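Local coordinates for protein SAM-dependent methyltransferase (PDB 5EPE) that probably transfers methyl groups from S-adenosylmethionine and binds the demethylated product S-adenosyl-L-homocysteine, at residues F170-S173 and F174-L177. Numbering follows the deposited sequence.
Sequences FLAS and FRKL
Phe174 turns the edge of its ring toward one face of Phe170, one helical turn earlier, in an edge-to-face pair with centroids 4.8 Å apart and planes at 59°. Atom CE2 of Phe174 sits above the rim of the Phe170 ring rather than over its middle, and the two CZ atoms of Phe170 and Phe174 are 3.7 Å apart. Different first torsions bring the rings together: CG of Phe170 lies anti to its own backbone N (chi1 -167°), whereas CG of Phe174 lies beside its N (chi1 -64°). Four residues apart, the rings share one flank of the helix, where a flat aromatic can offer a face to one neighbour and an edge to another.

Serine suits position 173 because its short hydroxyl can bond back to the preceding turn: OG donates to Phe170 O in a short bond of 2.5 Å, in the carbonyl plane and on a lone pair. Phe170 O is thus approached by three donors, the hydroxyl and, weakly, Ser173 N and Phe174 N. Regular i/i+4 bonds continue, Lys176 N to Ala172 O being 2.9 Å.

Ala172, small enough for a crowded flank, lets the extended Lys176 chain lie alongside, its CB 3.9 Å from Lys176 CE. Arg175 forms salt bridges with Glu228 of a third subunit and Asp163 of a second, and Lys176 NZ a hydrogen bond to Ser162 O of that second subunit. On the inner side, helix 167-177 covers the antiparallel end of the sheet: Phe170 and Phe174 both meet Phe243 of strand 238-247, Leu171 and Phe174 rest on Val181 of strand 179-186, and Phe174 reaches Ile123 of helix 119-127.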
loop_
_atom_site.group_PDB
_atom_site.type_symbol
_atom_site.label_atom_id
_atom_site.label_comp_id
_atom_site.label_asym_id
_atom_site.label_seq_id
_atom_site.Cartn_x
_atom_site.Cartn_y
_atom_site.Cartn_z
ATOM N N PHE A 170 -10.148 -24.639 -1.744
ATOM C CA PHE A 170 -11.027 -25.630 -1.109
ATOM C C PHE A 170 -11.674 -26.535 -2.159
ATOM O O PHE A 170 -11.654 -27.764 -2.043
ATOM C CB PHE A 170 -12.098 -24.957 -0.215
ATOM C CG PHE A 170 -12.804 -25.950 0.693
ATOM C CD1 PHE A 170 -12.077 -26.838 1.465
ATOM C CD2 PHE A 170 -14.191 -25.998 0.755
ATOM C CE1 PHE A 170 -12.678 -27.757 2.295
ATOM C CE2 PHE A 170 -14.799 -26.899 1.610
ATOM C CZ PHE A 170 -14.054 -27.797 2.354
ATOM N N LEU A 171 -12.223 -25.932 -3.204
ATOM C CA LEU A 171 -12.701 -26.708 -4.348
ATOM C C LEU A 171 -11.629 -27.592 -4.952
ATOM O O LEU A 171 -11.886 -28.774 -5.235
ATOM C CB LEU A 171 -13.321 -25.801 -5.404
ATOM C CG LEU A 171 -14.615 -25.102 -4.983
ATOM C CD1 LEU A 171 -14.908 -23.983 -5.961
ATOM C CD2 LEU A 171 -15.724 -26.135 -4.942
ATOM N N ALA A 172 -10.430 -27.038 -5.130
ATOM C CA ALA A 172 -9.272 -27.834 -5.562
ATOM C C ALA A 172 -9.005 -29.010 -4.647
ATOM O O ALA A 172 -8.596 -30.072 -5.135
ATOM C CB ALA A 172 -8.027 -26.987 -5.697
ATOM N N SER A 173 -9.182 -28.841 -3.328
ATOM C CA SER A 173 -8.901 -29.946 -2.429
ATOM C C SER A 173 -9.817 -31.166 -2.692
ATOM O O SER A 173 -9.336 -32.328 -2.608
ATOM C CB SER A 173 -8.999 -29.545 -0.949
ATOM O OG SER A 173 -10.307 -29.245 -0.514
ATOM N N PHE A 174 -11.095 -30.956 -3.027
ATOM C CA PHE A 174 -11.970 -32.078 -3.431
ATOM C C PHE A 174 -11.498 -32.753 -4.723
ATOM O O PHE A 174 -11.474 -34.001 -4.805
ATOM C CB PHE A 174 -13.403 -31.609 -3.607
ATOM C CG PHE A 174 -14.056 -31.116 -2.345
ATOM C CD1 PHE A 174 -14.253 -31.967 -1.287
ATOM C CD2 PHE A 174 -14.507 -29.812 -2.242
ATOM C CE1 PHE A 174 -14.913 -31.535 -0.140
ATOM C CE2 PHE A 174 -15.208 -29.380 -1.108
ATOM C CZ PHE A 174 -15.390 -30.240 -0.057
ATOM N N ARG A 175 -11.130 -31.941 -5.713
ATOM C CA ARG A 175 -10.560 -32.468 -6.972
ATOM C C ARG A 175 -9.337 -33.336 -6.687
ATOM O O ARG A 175 -9.225 -34.458 -7.168
ATOM C CB ARG A 175 -10.238 -31.344 -7.935
ATOM C CG ARG A 175 -9.478 -31.828 -9.182
ATOM C CD ARG A 175 -9.182 -30.683 -10.149
ATOM N NE ARG A 175 -8.424 -29.538 -9.584
ATOM C CZ ARG A 175 -7.108 -29.516 -9.348
ATOM N NH1 ARG A 175 -6.384 -30.596 -9.559
ATOM N NH2 ARG A 175 -6.512 -28.424 -8.887
ATOM N N LYS A 176 -8.458 -32.832 -5.837
ATOM C CA LYS A 176 -7.205 -33.562 -5.463
ATOM C C LYS A 176 -7.490 -34.839 -4.674
ATOM O O LYS A 176 -6.704 -35.796 -4.718
ATOM C CB LYS A 176 -6.277 -32.610 -4.698
ATOM C CG LYS A 176 -5.683 -31.465 -5.527
ATOM C CD LYS A 176 -5.083 -30.370 -4.632
ATOM C CE LYS A 176 -4.710 -29.095 -5.398
ATOM N NZ LYS A 176 -4.273 -27.914 -4.539
ATOM N N LEU A 177 -8.611 -34.909 -3.971
ATOM C CA LEU A 177 -9.067 -36.148 -3.388
ATOM C C LEU A 177 -9.563 -37.197 -4.372
ATOM O O LEU A 177 -9.676 -38.342 -4.001
ATOM C CB LEU A 177 -10.155 -35.942 -2.318
ATOM C CG LEU A 177 -9.617 -35.276 -1.049
ATOM C CD1 LEU A 177 -10.788 -34.945 -0.124
ATOM C CD2 LEU A 177 -8.564 -36.165 -0.342
#